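Exoribonuclease II, mitochondrial (Candida glabrata, PDB 6F3H) probably degrades RNA from the 3' end as the magnesium-dependent nuclease subunit of the mitochondrial degradosome. Local coordinates at residues Leu417-Asp430 against Thr488-Lys500. The protein carries 1 engineered substitution. Numbering follows the deposited sequence.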
loop_
_atom_site.group_PDB
_atom_site.type_symbol
_atom_site.label_atom_id
_atom_site.label_comp_id
_atom_site.label_asym_id
_atom_site.label_seq_id
_atom_site.Cartn_x
_atom_site.Cartn_y
_atom_site.Cartn_z
ATOM N N LEU A 417 -27.950 22.525 -19.637
ATOM C CA LEU A 417 -29.394 22.591 -19.757
ATOM C C LEU A 417 -29.902 24.025 -19.691
ATOM O O LEU A 417 -30.674 24.467 -20.545
ATOM C CB LEU A 417 -30.018 21.781 -18.625
ATOM C CG LEU A 417 -29.544 20.344 -18.563
ATOM C CD1 LEU A 417 -30.290 19.581 -17.475
ATOM C CD2 LEU A 417 -29.740 19.714 -19.928
ATOM N N ASP A 418 -29.467 24.754 -18.669
ATOM C CA ASP A 418 -29.831 26.143 -18.460
ATOM C C ASP A 418 -28.576 26.867 -18.008
ATOM O O ASP A 418 -27.526 26.252 -17.798
ATOM C CB ASP A 418 -30.953 26.286 -17.420
ATOM N N GLY A 419 -28.674 28.186 -17.880
ATOM C CA GLY A 419 -27.607 28.924 -17.224
ATOM C C GLY A 419 -27.413 28.500 -15.784
ATOM O O GLY A 419 -26.298 28.556 -15.250
ATOM N N VAL A 420 -28.499 28.084 -15.135
ATOM C CA VAL A 420 -28.467 27.704 -13.732
ATOM C C VAL A 420 -28.049 26.240 -13.528
ATOM O O VAL A 420 -27.460 25.895 -12.496
ATOM C CB VAL A 420 -29.851 27.982 -13.134
ATOM C CG1 VAL A 420 -30.897 27.307 -13.993
ATOM C CG2 VAL A 420 -29.928 27.493 -11.681
ATOM N N ARG A 421 -28.368 25.359 -14.478
ATOM C CA ARG A 421 -28.290 23.920 -14.279
ATOM C C ARG A 421 -27.499 23.203 -15.372
ATOM O O ARG A 421 -27.679 23.473 -16.568
ATOM C CB ARG A 421 -29.692 23.372 -14.211
ATOM C CG ARG A 421 -29.765 21.919 -14.179
ATOM C CD ARG A 421 -31.188 21.530 -13.951
ATOM N NE ARG A 421 -31.698 22.069 -12.682
ATOM C CZ ARG A 421 -31.977 21.354 -11.588
ATOM N NH1 ARG A 421 -31.761 20.041 -11.552
ATOM N NH2 ARG A 421 -32.457 21.963 -10.507
ATOM N N SER A 422 -26.642 22.258 -14.954
ATOM C CA SER A 422 -25.870 21.419 -15.863
ATOM C C SER A 422 -26.073 19.960 -15.481
ATOM O O SER A 422 -26.231 19.627 -14.303
ATOM C CB SER A 422 -24.371 21.736 -15.809
ATOM O OG SER A 422 -24.113 23.115 -15.605
ATOM N N ARG A 423 -26.052 19.083 -16.474
ATOM C CA ARG A 423 -26.129 17.659 -16.205
ATOM C C ARG A 423 -24.796 17.015 -16.528
ATOM O O ARG A 423 -24.179 17.311 -17.560
ATOM C CB ARG A 423 -27.216 16.954 -17.005
ATOM C CG ARG A 423 -27.146 15.443 -16.805
ATOM C CD ARG A 423 -28.221 14.677 -17.533
ATOM N NE ARG A 423 -29.529 15.305 -17.413
ATOM C CZ ARG A 423 -30.305 15.602 -18.448
ATOM N NH1 ARG A 423 -29.901 15.320 -19.677
ATOM N NH2 ARG A 423 -31.483 16.177 -18.258
ATOM N N ILE A 424 -24.359 16.136 -15.633
ATOM C CA ILE A 424 -23.039 15.541 -15.694
ATOM C C ILE A 424 -23.127 14.038 -15.808
ATOM O O ILE A 424 -23.937 13.393 -15.135
ATOM C CB ILE A 424 -22.224 15.933 -14.468
ATOM C CG1 ILE A 424 -22.446 17.419 -14.238
ATOM C CG2 ILE A 424 -20.813 15.554 -14.702
ATOM C CD1 ILE A 424 -21.842 18.286 -15.326
ATOM N N HIS A 425 -22.256 13.486 -16.641
ATOM C CA HIS A 425 -22.173 12.059 -16.867
ATOM C C HIS A 425 -20.745 11.617 -16.688
ATOM O O HIS A 425 -19.843 12.135 -17.352
ATOM C CB HIS A 425 -22.652 11.701 -18.252
ATOM C CG HIS A 425 -24.073 12.078 -18.499
ATOM N ND1 HIS A 425 -25.127 11.248 -18.181
ATOM C CD2 HIS A 425 -24.614 13.197 -19.029
ATOM C CE1 HIS A 425 -26.257 11.837 -18.521
ATOM N NE2 HIS A 425 -25.974 13.019 -19.039
ATOM N N ILE A 426 -20.555 10.645 -15.814
ATOM C CA ILE A 426 -19.254 10.074 -15.540
ATOM C C ILE A 426 -19.298 8.659 -16.030
ATOM O O ILE A 426 -20.019 7.822 -15.475
ATOM C CB ILE A 426 -18.923 10.125 -14.057
ATOM C CG1 ILE A 426 -19.373 11.469 -13.532
ATOM C CG2 ILE A 426 -17.444 9.930 -13.853
ATOM C CD1 ILE A 426 -18.584 12.602 -14.149
ATOM N N HIS A 427 -18.534 8.394 -17.065
ATOM C CA HIS A 427 -18.553 7.096 -17.702
ATOM C C HIS A 427 -17.317 6.358 -17.265
ATOM O O HIS A 427 -16.197 6.786 -17.542
ATOM C CB HIS A 427 -18.606 7.208 -19.214
ATOM C CG HIS A 427 -19.553 8.253 -19.671
ATOM N ND1 HIS A 427 -20.914 8.099 -19.564
ATOM C CD2 HIS A 427 -19.344 9.455 -20.253
ATOM C CE1 HIS A 427 -21.501 9.183 -20.033
ATOM N NE2 HIS A 427 -20.571 10.017 -20.466
ATOM N N ILE A 428 -17.532 5.265 -16.577
ATOM C CA ILE A 428 -16.464 4.462 -16.038
ATOM C C ILE A 428 -16.387 3.229 -16.915
ATOM O O ILE A 428 -17.424 2.665 -17.282
ATOM C CB ILE A 428 -16.775 4.108 -14.577
ATOM C CG1 ILE A 428 -16.730 5.364 -13.721
ATOM C CG2 ILE A 428 -15.740 3.168 -14.068
ATOM C CD1 ILE A 428 -15.658 6.338 -14.149
ATOM N N ALA A 429 -15.178 2.823 -17.272
ATOM C CA ALA A 429 -15.057 1.587 -18.025
ATOM C C ALA A 429 -15.766 0.469 -17.270
ATOM O O ALA A 429 -15.904 0.526 -16.042
ATOM C CB ALA A 429 -13.592 1.245 -18.250
ATOM N N ASP A 430 -16.217 -0.564 -17.964
ATOM C CA ASP A 430 -16.993 -1.614 -17.317
ATOM C C ASP A 430 -16.268 -2.938 -17.466
ATOM O O ASP A 430 -16.679 -3.817 -18.235
ATOM C CB ASP A 430 -18.410 -1.711 -17.868
ATOM C CG ASP A 430 -19.156 -2.856 -17.265
ATOM O OD1 ASP A 430 -19.076 -3.002 -16.024
ATOM O OD2 ASP A 430 -19.801 -3.611 -18.020
ATOM N N THR A 488 -18.539 1.587 -27.020
ATOM C CA THR A 488 -17.734 1.326 -25.834
ATOM C C THR A 488 -18.632 1.290 -24.606
ATOM O O THR A 488 -19.236 2.303 -24.240
ATOM C CB THR A 488 -16.651 2.393 -25.683
ATOM O OG1 THR A 488 -15.660 2.191 -26.701
ATOM C CG2 THR A 488 -16.006 2.315 -24.319
ATOM N N GLU A 489 -18.735 0.114 -24.002
ATOM C CA GLU A 489 -19.596 -0.100 -22.851
ATOM C C GLU A 489 -19.058 0.609 -21.625
ATOM O O GLU A 489 -17.853 0.636 -21.372
ATOM C CB GLU A 489 -19.739 -1.585 -22.565
ATOM C CG GLU A 489 -19.718 -2.450 -23.805
ATOM C CD GLU A 489 -20.373 -3.797 -23.566
ATOM O OE1 GLU A 489 -21.390 -3.834 -22.830
ATOM O OE2 GLU A 489 -19.876 -4.816 -24.100
ATOM N N THR A 490 -19.960 1.190 -20.855
ATOM C CA THR A 490 -19.557 1.902 -19.670
ATOM C C THR A 490 -20.490 1.525 -18.559
ATOM O O THR A 490 -21.522 0.883 -18.768
ATOM C CB THR A 490 -19.651 3.418 -19.793
ATOM O OG1 THR A 490 -21.009 3.801 -19.556
ATOM C CG2 THR A 490 -19.244 3.854 -21.139
ATOM N N ILE A 491 -20.140 2.014 -17.384
ATOM C CA ILE A 491 -21.079 2.213 -16.308
ATOM C C ILE A 491 -21.103 3.701 -16.052
ATOM O O ILE A 491 -20.071 4.290 -15.714
ATOM C CB ILE A 491 -20.673 1.460 -15.038
ATOM C CG1 ILE A 491 -20.606 -0.042 -15.308
ATOM C CG2 ILE A 491 -21.671 1.734 -13.943
ATOM C CD1 ILE A 491 -20.541 -0.888 -14.013
ATOM N N SER A 492 -22.268 4.310 -16.182
ATOM C CA SER A 492 -22.325 5.754 -16.204
ATOM C C SER A 492 -23.195 6.279 -15.077
ATOM O O SER A 492 -24.288 5.768 -14.808
ATOM C CB SER A 492 -22.810 6.233 -17.564
ATOM O OG SER A 492 -22.002 5.675 -18.589
ATOM N N PHE A 493 -22.688 7.319 -14.434
ATOM C CA PHE A 493 -23.315 7.923 -13.277
ATOM C C PHE A 493 -23.684 9.332 -13.668
ATOM O O PHE A 493 -22.811 10.118 -14.027
ATOM C CB PHE A 493 -22.362 7.942 -12.097
ATOM C CG PHE A 493 -21.811 6.598 -11.770
ATOM C CD1 PHE A 493 -20.760 6.066 -12.519
ATOM C CD2 PHE A 493 -22.333 5.855 -10.722
ATOM C CE1 PHE A 493 -20.246 4.808 -12.231
ATOM C CE2 PHE A 493 -21.822 4.604 -10.434
ATOM C CZ PHE A 493 -20.778 4.079 -11.186
ATOM N N SER A 494 -24.957 9.646 -13.601
ATOM C CA SER A 494 -25.456 10.891 -14.141
ATOM C C SER A 494 -26.179 11.641 -13.043
ATOM O O SER A 494 -26.801 11.027 -12.171
ATOM C CB SER A 494 -26.380 10.632 -15.315
ATOM O OG SER A 494 -25.812 9.664 -16.182
ATOM N N PHE A 495 -26.046 12.960 -13.063
ATOM C CA PHE A 495 -26.706 13.803 -12.077
ATOM C C PHE A 495 -26.550 15.256 -12.490
ATOM O O PHE A 495 -25.754 15.593 -13.371
ATOM C CB PHE A 495 -26.125 13.599 -10.702
ATOM C CG PHE A 495 -24.668 13.713 -10.699
ATOM C CD1 PHE A 495 -23.875 12.604 -10.956
ATOM C CD2 PHE A 495 -24.069 14.947 -10.529
ATOM C CE1 PHE A 495 -22.488 12.710 -10.983
ATOM C CE2 PHE A 495 -22.702 15.071 -10.560
ATOM C CZ PHE A 495 -21.900 13.944 -10.783
ATOM N N GLU A 496 -27.301 16.120 -11.818
ATOM C CA GLU A 496 -27.349 17.521 -12.178
ATOM C C GLU A 496 -26.943 18.412 -11.028
ATOM O O GLU A 496 -27.266 18.158 -9.862
ATOM C CB GLU A 496 -28.712 17.914 -12.653
ATOM C CG GLU A 496 -28.977 17.381 -14.023
ATOM C CD GLU A 496 -30.450 17.253 -14.301
ATOM O OE1 GLU A 496 -31.225 17.970 -13.639
ATOM O OE2 GLU A 496 -30.832 16.451 -15.181
ATOM N N LEU A 497 -26.237 19.459 -11.402
ATOM C CA LEU A 497 -25.764 20.485 -10.503
ATOM C C LEU A 497 -26.376 21.805 -10.892
ATOM O O LEU A 497 -26.499 22.122 -12.078
ATOM C CB LEU A 497 -24.268 20.607 -10.549
ATOM C CG LEU A 497 -23.617 19.321 -10.121
ATOM C CD1 LEU A 497 -22.624 18.936 -11.146
ATOM C CD2 LEU A 497 -22.944 19.649 -8.835
ATOM N N VAL A 498 -26.731 22.567 -9.875
ATOM C CA VAL A 498 -27.359 23.861 -10.034
ATOM C C VAL A 498 -26.437 24.918 -9.446
ATOM O O VAL A 498 -25.904 24.736 -8.346
ATOM C CB VAL A 498 -28.737 23.856 -9.364
ATOM C CG1 VAL A 498 -29.473 22.647 -9.836
ATOM C CG2 VAL A 498 -28.596 23.747 -7.867
ATOM N N ASN A 499 -26.190 25.982 -10.201
ATOM C CA ASN A 499 -25.491 27.122 -9.625
ATOM C C ASN A 499 -26.426 27.803 -8.641
ATOM O O ASN A 499 -27.616 27.966 -8.914
ATOM C CB ASN A 499 -25.030 28.096 -10.706
ATOM C CG ASN A 499 -24.176 27.431 -11.758
ATOM O OD1 ASN A 499 -24.266 26.221 -11.969
ATOM N ND2 ASN A 499 -23.349 28.220 -12.439
ATOM N N LYS A 500 -25.896 28.151 -7.472
ATOM C CA LYS A 500 -26.685 28.745 -6.403
ATOM C C LYS A 500 -26.474 30.259 -6.330
ATOM O O LYS A 500 -25.498 30.813 -6.847
ATOM C CB LYS A 500 -26.356 28.085 -5.056
#
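Val498 CG1 lies over one face of the Arg421 guanidinium, toward its rim, while Glu496 OE1 meets the edge of the same group in its plane, 3.0 Å from Arg421 NH1. The carboxylate stands almost perpendicular to this guanidinium, the two planes 87° apart. Glu496 OE2 sits at the edge of the Arg423 guanidinium, taking bonds from NE at 2.8 Å and, more bent, from NH2 at 3.2 Å. Both arginines run out with CG anti to the backbone N (chi1 173° in each) and bend at chi3, which brings their guanidinium groups to the two oxygens of Glu496. Farther along this face, His425 and His427 present ring edges to serines: ND1 of His425 is 2.6 Å from Ser494 OG, and ND1 of His427 is 2.8 Å from Ser492 OG. The face bearing Ile424, Phe495 and Phe493 is mostly apolar. There Ile424 CB lies over a face of the Phe495 ring, Ile424 CG1 meets Leu497 CD1, and Ile428 CG1 approaches Phe493 CE1 at 3.9 Å.

Paired backbone hydrogen bonds from Ser422–Leu497 to Ile428–Ile491 join strands 421-429 and 488-499 as antiparallel neighbours inside the RNB-domain sheet. Strand 410-416, which flanks 421-429, begins at the magnesium ligand Asp410, close to Ile428. Glu415 also pairs with Arg423, so the chemistry implies a charge network spanning three strands at the end remote from the metal, with buried histidine–serine bonds nearer the active site.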